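Local structure of 1-phosphatidylinositol 4,5-bisphosphate phosphodiesterase (Drosophila melanogaster, 6IRB) at residues 97-100 / 101-105; 202-205 / 206-210; 44-47 / 48-52; 76-79 / 80-83. The protein belongs to the phosphoinositide phospholipase C-beta family, and the chain described here is a long, almost wholly helical rod whose end folds back along it. The protein carries 2 engineered substitutions. One frame throughout, in Å; residues are numbered along the deposited sequence.

Contact 1: residues 97-100 / 101-105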
loop_
_atom_site.group_PDB
_atom_site.type_symbol
_atom_site.label_atom_id
_atom_site.label_comp_id
_atom_site.label_asym_id
_atom_site.label_seq_id
_atom_site.Cartn_x
_atom_site.Cartn_y
_atom_site.Cartn_z
ATOM N N LEU A 97 1.597 6.089 -3.912
ATOM C CA LEU A 97 0.691 6.130 -5.056
ATOM C C LEU A 97 0.347 7.564 -5.430
ATOM O O LEU A 97 0.369 7.925 -6.613
ATOM C CB LEU A 97 -0.583 5.332 -4.761
ATOM C CG LEU A 97 -0.461 3.808 -4.790
ATOM C CD1 LEU A 97 -1.822 3.141 -4.887
ATOM C CD2 LEU A 97 0.392 3.402 -5.984
ATOM N N ARG A 98 0.039 8.400 -4.428
ATOM C CA ARG A 98 -0.266 9.807 -4.685
ATOM C C ARG A 98 0.832 10.502 -5.480
ATOM O O ARG A 98 0.544 11.317 -6.363
ATOM C CB ARG A 98 -0.532 10.548 -3.376
ATOM C CG ARG A 98 -1.872 10.187 -2.763
ATOM C CD ARG A 98 -1.986 10.596 -1.309
ATOM N NE ARG A 98 -0.710 10.903 -0.680
ATOM C CZ ARG A 98 -0.525 11.944 0.124
ATOM N NH1 ARG A 98 -1.535 12.766 0.376
ATOM N NH2 ARG A 98 0.663 12.169 0.670
ATOM N N GLN A 99 2.097 10.201 -5.187
ATOM C CA GLN A 99 3.160 10.815 -5.972
ATOM C C GLN A 99 3.183 10.264 -7.391
ATOM O O GLN A 99 3.267 11.032 -8.357
ATOM C CB GLN A 99 4.523 10.659 -5.307
ATOM C CG GLN A 99 5.508 11.569 -5.999
ATOM C CD GLN A 99 5.467 12.988 -5.485
ATOM O OE1 GLN A 99 4.460 13.438 -4.939
ATOM N NE2 GLN A 99 6.521 13.737 -5.764
ATOM N N HIS A 100 3.134 8.933 -7.532
ATOM C CA HIS A 100 2.963 8.329 -8.849
ATOM C C HIS A 100 1.944 9.069 -9.692
ATOM O O HIS A 100 2.251 9.531 -10.796
ATOM C CB HIS A 100 2.546 6.862 -8.705
ATOM C CG HIS A 100 3.678 5.938 -8.386
ATOM N ND1 HIS A 100 4.922 6.389 -7.996
ATOM C CD2 HIS A 100 3.768 4.587 -8.447
ATOM C CE1 HIS A 100 5.726 5.357 -7.824
ATOM N NE2 HIS A 100 5.051 4.251 -8.089
ATOM N N VAL A 101 0.737 9.239 -9.162
ATOM C CA VAL A 101 -0.308 9.912 -9.922
ATOM C C VAL A 101 0.081 11.352 -10.222
ATOM O O VAL A 101 0.056 11.786 -11.379
ATOM C CB VAL A 101 -1.650 9.827 -9.178
ATOM C CG1 VAL A 101 -2.707 10.607 -9.939
ATOM C CG2 VAL A 101 -2.061 8.358 -9.011
ATOM N N GLN A 102 0.468 12.106 -9.186
ATOM C CA GLN A 102 0.869 13.497 -9.388
ATOM C C GLN A 102 1.973 13.610 -10.430
ATOM O O GLN A 102 1.910 14.451 -11.333
ATOM C CB GLN A 102 1.309 14.126 -8.067
ATOM C CG GLN A 102 1.296 15.661 -8.087
ATOM C CD GLN A 102 -0.112 16.260 -8.016
ATOM O OE1 GLN A 102 -1.072 15.589 -7.622
ATOM N NE2 GLN A 102 -0.236 17.528 -8.413
ATOM N N ASP A 103 3.000 12.775 -10.319
ATOM C CA ASP A 103 4.080 12.829 -11.296
ATOM C C ASP A 103 3.597 12.370 -12.665
ATOM O O ASP A 103 3.890 13.018 -13.676
ATOM C CB ASP A 103 5.284 12.055 -10.784
ATOM C CG ASP A 103 6.041 12.837 -9.721
ATOM O OD1 ASP A 103 5.652 14.002 -9.457
ATOM O OD2 ASP A 103 7.003 12.292 -9.140
ATOM N N SER A 104 2.900 11.227 -12.730
ATOM C CA SER A 104 2.336 10.778 -14.003
ATOM C C SER A 104 1.518 11.889 -14.646
ATOM O O SER A 104 1.698 12.212 -15.825
ATOM C CB SER A 104 1.463 9.542 -13.798
ATOM O OG SER A 104 2.192 8.505 -13.172
ATOM N N GLN A 105 0.596 12.471 -13.876
ATOM C CA GLN A 105 -0.144 13.645 -14.320
ATOM C C GLN A 105 0.806 14.706 -14.866
ATOM O O GLN A 105 0.732 15.095 -16.037
ATOM C CB GLN A 105 -0.960 14.204 -13.155
ATOM C CG GLN A 105 -1.354 15.661 -13.332
ATOM C CD GLN A 105 -2.408 16.114 -12.348
ATOM O OE1 GLN A 105 -3.206 15.310 -11.861
ATOM N NE2 GLN A 105 -2.408 17.410 -12.034
#
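The flat groups that meet here are the amide of Q99 and the carboxylate of D103, one helical turn apart, with their planes inclined by 62° rather than stacked. The approach is made at the root of the amide, where Q99 CG lies 3.6 Å from D103 OD2. The amide nitrogen of Q99 makes no hydrogen bond to the carboxylate, so the pair is a polar van der Waals contact. Q99 reaches it because its CG lies opposite the backbone N (chi1 -167°) and the chain then bends at chi2. A long, flexible polar residue with a short acidic one a turn later suits this exposed flank.

The carbonyl of H100 does double duty. Its O receives the backbone N-H of S104 at N 2.7 Å away, and also the hydroxyl of S104, with OG 2.6 Å away and standing above the carbonyl plane. Serine is short enough to turn its hydroxyl back in this way inside a helix. On another flank the branch CG2 of V101 rests 3.4 Å from L97 O, beside the backbone bond to the same oxygen.

All of this lies within helix 18-150. One turn earlier W94 makes a cation-pi contact with R98, and at the far end of the segment the backbone O of Q105 packs against F204 of the returning helix 157-210.

Contact 2: residues 202-205 / 206-210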
loop_
_atom_site.group_PDB
_atom_site.type_symbol
_atom_site.label_atom_id
_atom_site.label_comp_id
_atom_site.label_asym_id
_atom_site.label_seq_id
_atom_site.Cartn_x
_atom_site.Cartn_y
_atom_site.Cartn_z
ATOM N N GLU A 202 -7.236 22.644 -22.353
ATOM C CA GLU A 202 -8.498 22.753 -21.638
ATOM C C GLU A 202 -9.117 21.386 -21.400
ATOM O O GLU A 202 -9.414 21.014 -20.260
ATOM C CB GLU A 202 -9.432 23.637 -22.461
ATOM C CG GLU A 202 -10.902 23.539 -22.146
ATOM C CD GLU A 202 -11.757 24.052 -23.299
ATOM O OE1 GLU A 202 -11.254 24.857 -24.120
ATOM O OE2 GLU A 202 -12.930 23.635 -23.386
ATOM N N GLU A 203 -9.283 20.608 -22.469
ATOM C CA GLU A 203 -9.888 19.288 -22.335
ATOM C C GLU A 203 -9.028 18.365 -21.485
ATOM O O GLU A 203 -9.550 17.612 -20.656
ATOM C CB GLU A 203 -10.142 18.683 -23.707
ATOM C CG GLU A 203 -10.953 17.429 -23.617
ATOM C CD GLU A 203 -12.233 17.557 -24.387
ATOM O OE1 GLU A 203 -12.247 18.340 -25.363
ATOM O OE2 GLU A 203 -13.227 16.906 -23.993
ATOM N N PHE A 204 -7.711 18.374 -21.701
ATOM C CA PHE A 204 -6.844 17.524 -20.891
ATOM C C PHE A 204 -6.973 17.866 -19.415
ATOM O O PHE A 204 -7.060 16.970 -18.568
ATOM C CB PHE A 204 -5.380 17.643 -21.317
ATOM C CG PHE A 204 -4.401 17.135 -20.272
ATOM C CD1 PHE A 204 -4.047 15.789 -20.238
ATOM C CD2 PHE A 204 -3.848 17.988 -19.323
ATOM C CE1 PHE A 204 -3.156 15.305 -19.290
ATOM C CE2 PHE A 204 -2.962 17.505 -18.369
ATOM C CZ PHE A 204 -2.614 16.166 -18.356
ATOM N N SER A 205 -6.969 19.157 -19.086
ATOM C CA SER A 205 -7.110 19.561 -17.692
ATOM C C SER A 205 -8.419 19.037 -17.099
ATOM O O SER A 205 -8.409 18.336 -16.082
ATOM C CB SER A 205 -6.989 21.085 -17.580
ATOM O OG SER A 205 -5.665 21.513 -17.886
ATOM N N THR A 206 -9.567 19.423 -17.674
ATOM C CA THR A 206 -10.845 18.868 -17.216
ATOM C C THR A 206 -10.795 17.347 -17.075
ATOM O O THR A 206 -11.319 16.790 -16.103
ATOM C CB THR A 206 -11.990 19.261 -18.151
ATOM O OG1 THR A 206 -11.870 18.556 -19.394
ATOM C CG2 THR A 206 -12.008 20.768 -18.388
ATOM N N ASP A 207 -10.190 16.657 -18.051
ATOM C CA ASP A 207 -10.184 15.193 -18.053
ATOM C C ASP A 207 -9.420 14.616 -16.868
ATOM O O ASP A 207 -9.814 13.580 -16.319
ATOM C CB ASP A 207 -9.608 14.667 -19.365
ATOM C CG ASP A 207 -10.659 14.556 -20.456
ATOM O OD1 ASP A 207 -11.708 15.237 -20.363
ATOM O OD2 ASP A 207 -10.434 13.778 -21.407
ATOM N N VAL A 208 -8.305 15.240 -16.478
ATOM C CA VAL A 208 -7.581 14.761 -15.300
ATOM C C VAL A 208 -8.368 15.075 -14.028
ATOM O O VAL A 208 -8.705 14.165 -13.258
ATOM C CB VAL A 208 -6.133 15.306 -15.263
ATOM C CG1 VAL A 208 -5.359 14.848 -16.497
ATOM C CG2 VAL A 208 -6.042 16.829 -15.118
ATOM N N GLN A 209 -8.673 16.361 -13.790
ATOM C CA GLN A 209 -9.374 16.867 -12.605
ATOM C C GLN A 209 -10.497 15.933 -12.153
ATOM O O GLN A 209 -10.715 15.741 -10.948
ATOM C CB GLN A 209 -9.907 18.284 -12.858
ATOM C CG GLN A 209 -11.047 18.717 -11.935
ATOM C CD GLN A 209 -11.803 19.933 -12.446
ATOM O OE1 GLN A 209 -12.474 19.880 -13.475
ATOM N NE2 GLN A 209 -11.692 21.040 -11.721
ATOM N N LYS A 210 -11.221 15.371 -13.127
ATOM C CA LYS A 210 -12.196 14.311 -12.876
ATOM C C LYS A 210 -11.635 13.219 -11.970
ATOM O O LYS A 210 -12.164 12.953 -10.881
ATOM C CB LYS A 210 -12.635 13.709 -14.215
ATOM C CG LYS A 210 -13.864 14.355 -14.805
ATOM C CD LYS A 210 -13.757 14.493 -16.304
ATOM C CE LYS A 210 -14.059 13.199 -17.027
ATOM N NZ LYS A 210 -14.066 13.430 -18.509
#
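The carbonyl oxygen of E203 is gripped twice, by the backbone N-H of D207 and by the hydroxyl of T206, with D207 N and T206 OG1 each 2.8 Å from E203 O. Both donors come from the same face of its carbonyl plane. The site belongs to helix 157-210, the returning arm of an antiparallel helical hairpin, and a threonine suits it because its hydroxyl can fold back onto the preceding turn. T206 OG1 does so from between its own backbone N and carbonyl carbon (chi1 71°), which leaves the methyl CG2 lying 3.2 Å from E202 O.

The carboxylates of D207 and E203 lie near each other, two like charges with 4.3 Å between E203 OE2 and D207 OD1. K210 probably eases the repulsion, since its NZ forms a salt bridge with D207 OD1 at 3.5 Å.

The flank turned to the other arm mixes apolar and polar contacts: F204 packs on M108, K109 and M112 of helix 18-150, while S205 OG is hydrogen-bonded to K109 NZ and I201 O. Within the helix, V208 lays its methyl CG1 over one face of the F204 ring in a CH-pi contact, 3.8 Å from the ring centroid and displaced toward the rim atoms CE1 and CZ.

Contact 3: residues 44-47 / 48-52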
loop_
_atom_site.group_PDB
_atom_site.type_symbol
_atom_site.label_atom_id
_atom_site.label_comp_id
_atom_site.label_asym_id
_atom_site.label_seq_id
_atom_site.Cartn_x
_atom_site.Cartn_y
_atom_site.Cartn_z
ATOM N N SER A 44 -4.085 -37.527 61.882
ATOM C CA SER A 44 -3.338 -36.274 61.827
ATOM C C SER A 44 -2.230 -36.321 60.788
ATOM O O SER A 44 -1.891 -35.284 60.211
ATOM C CB SER A 44 -2.752 -35.935 63.195
ATOM O OG SER A 44 -1.384 -36.295 63.251
ATOM N N VAL A 45 -1.627 -37.493 60.564
ATOM C CA VAL A 45 -0.588 -37.596 59.543
ATOM C C VAL A 45 -1.198 -37.431 58.161
ATOM O O VAL A 45 -0.635 -36.748 57.297
ATOM C CB VAL A 45 0.179 -38.925 59.671
ATOM C CG1 VAL A 45 0.735 -39.345 58.318
ATOM C CG2 VAL A 45 1.321 -38.756 60.658
ATOM N N GLN A 46 -2.337 -38.075 57.914
ATOM C CA GLN A 46 -3.041 -37.826 56.666
ATOM C C GLN A 46 -3.438 -36.362 56.537
ATOM O O GLN A 46 -3.470 -35.825 55.425
ATOM C CB GLN A 46 -4.280 -38.703 56.558
ATOM C CG GLN A 46 -4.888 -38.679 55.173
ATOM C CD GLN A 46 -6.359 -39.008 55.190
ATOM O OE1 GLN A 46 -7.137 -38.377 55.908
ATOM N NE2 GLN A 46 -6.756 -39.994 54.390
ATOM N N LYS A 47 -3.728 -35.697 57.663
ATOM C CA LYS A 47 -4.107 -34.287 57.613
ATOM C C LYS A 47 -2.958 -33.416 57.114
ATOM O O LYS A 47 -3.149 -32.577 56.226
ATOM C CB LYS A 47 -4.572 -33.831 58.998
ATOM C CG LYS A 47 -4.991 -32.370 59.065
ATOM C CD LYS A 47 -6.326 -32.193 59.782
ATOM C CE LYS A 47 -6.286 -31.020 60.758
ATOM N NZ LYS A 47 -7.622 -30.728 61.342
ATOM N N THR A 48 -1.755 -33.606 57.660
ATOM C CA THR A 48 -0.570 -32.957 57.104
ATOM C C THR A 48 -0.387 -33.338 55.639
ATOM O O THR A 48 -0.156 -32.474 54.782
ATOM C CB THR A 48 0.670 -33.308 57.924
ATOM O OG1 THR A 48 1.112 -34.630 57.591
ATOM C CG2 THR A 48 0.370 -33.217 59.418
ATOM N N GLN A 49 -0.480 -34.637 55.339
ATOM C CA GLN A 49 -0.248 -35.124 53.982
ATOM C C GLN A 49 -1.163 -34.408 53.003
ATOM O O GLN A 49 -0.723 -33.895 51.967
ATOM C CB GLN A 49 -0.550 -36.623 53.926
ATOM C CG GLN A 49 0.461 -37.563 54.524
ATOM C CD GLN A 49 0.261 -38.978 54.013
ATOM O OE1 GLN A 49 -0.867 -39.391 53.727
ATOM N NE2 GLN A 49 1.347 -39.733 53.914
ATOM N N ASN A 50 -2.445 -34.350 53.345
ATOM C CA ASN A 50 -3.432 -33.672 52.524
ATOM C C ASN A 50 -3.214 -32.168 52.526
ATOM O O ASN A 50 -3.250 -31.529 51.466
ATOM C CB ASN A 50 -4.826 -34.014 53.036
ATOM C CG ASN A 50 -5.290 -35.370 52.564
ATOM O OD1 ASN A 50 -4.484 -36.188 52.111
ATOM N ND2 ASN A 50 -6.587 -35.629 52.684
ATOM N N ALA A 51 -2.955 -31.589 53.699
ATOM C CA ALA A 51 -2.841 -30.138 53.775
ATOM C C ALA A 51 -1.697 -29.635 52.914
ATOM O O ALA A 51 -1.843 -28.635 52.201
ATOM C CB ALA A 51 -2.645 -29.698 55.225
ATOM N N ALA A 52 -0.548 -30.308 52.967
ATOM C CA ALA A 52 0.583 -29.847 52.175
ATOM C C ALA A 52 0.279 -29.924 50.686
ATOM O O ALA A 52 0.289 -28.900 49.993
ATOM C CB ALA A 52 1.829 -30.664 52.510
#
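S44 opens the turn by giving its carbonyl O to the backbone N-H of T48, while the methyl CG2 of T48 settles 3.2 Å from the same S44 O. The serine's own hydroxyl turns the other way, to a weak hydrogen bond with the carbonyl of E41.

V45 follows, and its oxygen takes two bonds: Q49 N stands 2.9 Å from V45 O, and T48 OG1 stands 2.8 Å from it. The hydroxyl meets the carbonyl at a C=O...O angle of 130°, more bent than the amide bond beside it. T48 can offer both groups because its chi1 of 78° folds the hydroxyl back over the preceding turn while sending the methyl to S44. Outside this polar grip, V45 CG1 comes to 4.2 Å from Q49 CG, two aliphatic parts touching lightly along the surface.

The whole stretch is an exposed, regular part of the single long helix 18-150, where side chains of many kinds are tolerated.

Q46 contributes its aliphatic CG, which lies 4.0 Å from N50 OD1; the amide planes are 20° apart, but the touch is made by Q46 CG and not by its amide. Its carbonyl receives the N-H of N50.

K47 sets out away from the following turn, although its CB still lies beside T48 N, and a charged chain suits so exposed a position. Its backbone O accepts the N-H of A51, and A51 CB lies 3.1 Å from K47 O.

Contact 4: residues 76-79 / 80-83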
loop_
_atom_site.group_PDB
_atom_site.type_symbol
_atom_site.label_atom_id
_atom_site.label_comp_id
_atom_site.label_asym_id
_atom_site.label_seq_id
_atom_site.Cartn_x
_atom_site.Cartn_y
_atom_site.Cartn_z
ATOM N N ASN A 76 -1.518 -10.532 22.580
ATOM C CA ASN A 76 -2.381 -9.373 22.345
ATOM C C ASN A 76 -1.541 -8.142 22.034
ATOM O O ASN A 76 -1.934 -7.296 21.222
ATOM C CB ASN A 76 -3.294 -9.102 23.545
ATOM C CG ASN A 76 -4.345 -10.183 23.741
ATOM O OD1 ASN A 76 -4.617 -10.972 22.837
ATOM N ND2 ASN A 76 -4.949 -10.214 24.924
ATOM N N ASP A 77 -0.383 -8.024 22.683
ATOM C CA ASP A 77 0.561 -6.969 22.343
ATOM C C ASP A 77 1.169 -7.224 20.966
ATOM O O ASP A 77 1.208 -6.329 20.111
ATOM C CB ASP A 77 1.654 -6.894 23.416
ATOM C CG ASP A 77 1.198 -6.173 24.674
ATOM O OD1 ASP A 77 0.098 -5.580 24.660
ATOM O OD2 ASP A 77 1.935 -6.217 25.685
ATOM N N GLN A 78 1.644 -8.457 20.743
ATOM C CA GLN A 78 2.162 -8.887 19.444
ATOM C C GLN A 78 1.178 -8.718 18.290
ATOM O O GLN A 78 1.604 -8.450 17.159
ATOM C CB GLN A 78 2.570 -10.358 19.522
ATOM C CG GLN A 78 3.845 -10.632 20.289
ATOM C CD GLN A 78 4.459 -11.965 19.900
ATOM O OE1 GLN A 78 3.861 -12.741 19.150
ATOM N NE2 GLN A 78 5.670 -12.224 20.382
ATOM N N THR A 79 -0.129 -8.840 18.533
ATOM C CA THR A 79 -1.058 -8.682 17.417
ATOM C C THR A 79 -1.249 -7.225 17.030
ATOM O O THR A 79 -1.162 -6.881 15.847
ATOM C CB THR A 79 -2.410 -9.313 17.734
ATOM O OG1 THR A 79 -2.950 -8.719 18.920
ATOM C CG2 THR A 79 -2.269 -10.827 17.901
ATOM N N LYS A 80 -1.542 -6.356 17.996
ATOM C CA LYS A 80 -1.571 -4.931 17.685
ATOM C C LYS A 80 -0.295 -4.491 16.993
ATOM O O LYS A 80 -0.350 -3.782 15.984
ATOM C CB LYS A 80 -1.888 -4.103 18.922
ATOM C CG LYS A 80 -3.404 -4.003 19.072
ATOM C CD LYS A 80 -4.059 -4.124 17.671
ATOM C CE LYS A 80 -5.576 -4.013 17.670
ATOM N NZ LYS A 80 -6.054 -3.288 16.456
ATOM N N GLN A 81 0.863 -4.815 17.575
ATOM C CA GLN A 81 2.137 -4.507 16.932
ATOM C C GLN A 81 2.034 -4.744 15.427
ATOM O O GLN A 81 2.453 -3.908 14.617
ATOM C CB GLN A 81 3.244 -5.336 17.579
ATOM C CG GLN A 81 3.618 -4.771 18.944
ATOM C CD GLN A 81 4.629 -5.608 19.696
ATOM O OE1 GLN A 81 4.870 -6.768 19.361
ATOM N NE2 GLN A 81 5.211 -5.027 20.741
ATOM N N TRP A 82 1.465 -5.895 15.045
ATOM C CA TRP A 82 1.226 -6.201 13.636
ATOM C C TRP A 82 0.266 -5.186 13.012
ATOM O O TRP A 82 0.507 -4.691 11.906
ATOM C CB TRP A 82 0.656 -7.621 13.537
ATOM C CG TRP A 82 0.557 -8.315 12.187
ATOM C CD1 TRP A 82 -0.560 -8.407 11.405
ATOM C CD2 TRP A 82 1.548 -9.162 11.561
ATOM N NE1 TRP A 82 -0.304 -9.179 10.295
ATOM C CE2 TRP A 82 0.978 -9.661 10.369
ATOM C CE3 TRP A 82 2.870 -9.512 11.872
ATOM C CZ2 TRP A 82 1.684 -10.491 9.485
ATOM C CZ3 TRP A 82 3.571 -10.339 10.991
ATOM C CH2 TRP A 82 2.972 -10.819 9.816
ATOM N N THR A 83 -0.817 -4.841 13.724
ATOM C CA THR A 83 -1.785 -3.865 13.215
ATOM C C THR A 83 -1.150 -2.488 13.043
ATOM O O THR A 83 -1.439 -1.781 12.069
ATOM C CB THR A 83 -3.003 -3.788 14.141
ATOM O OG1 THR A 83 -3.878 -4.887 13.866
ATOM C CG2 THR A 83 -3.771 -2.480 13.947
#
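Q81 packs closely against D77 and Q78 in this turn of helix 18-150, a long alpha-helix with most of its side chains at the surface here. Q81 leans back over the preceding turn: with chi1 at -76° its CG stands opposite its own carbonyl carbon and passes 3.1 Å from D77 O, the oxygen that already accepts the N-H of Q81. The chain then runs on extended, and the amide oxygen OE1 ends 3.4 Å from Q78 CA. The amide planes of Q78 and Q81 are only 22° apart, yet it is a methylene, Q78 CG, that meets the amide oxygen Q81 OE1, with no bond between the amides. A glutamine serves well, with enough methylene to cover the turn and a polar end that tolerates water.

The T79 hydroxyl folds back along the helix to the preceding turn. Its main bond is to N76 O with OG1 2.9 Å away, above the carbonyl plane and 42° out of it; the carbonyl of I75 shares the hydroxyl only weakly.

Two backbone bonds are long and weak, K80 N to N76 O and W82 N to Q78 O, the second at 3.3 Å. On the solvent side K80 is exposed, and the W82 indole swings away from the earlier turn, leaving its CB as the atom beside T79 O. T83 N lies in the plane of the T79 carbonyl, 3.0 Å from T79 O.

In the fold
Contacts 3, 4 and 1 follow one another along the single helix 18-150 and are spaced along part of it: centres are about 47 Å apart from contact 3 to contact 4, about 32 Å from contact 4 to contact 1, and about 79 Å from contact 3 to contact 1, so the rod between them is nearly straight. Contact 2 lies on helix 157-210, which returns antiparallel to the first helix and puts the centre of contact 2 about 15 Å from that of contact 1. These two touch, Q105 O packing 4.2 Å from F204 CZ. Contacts 3 and 4 lie about 90 and 44 Å from contact 2, centre to centre.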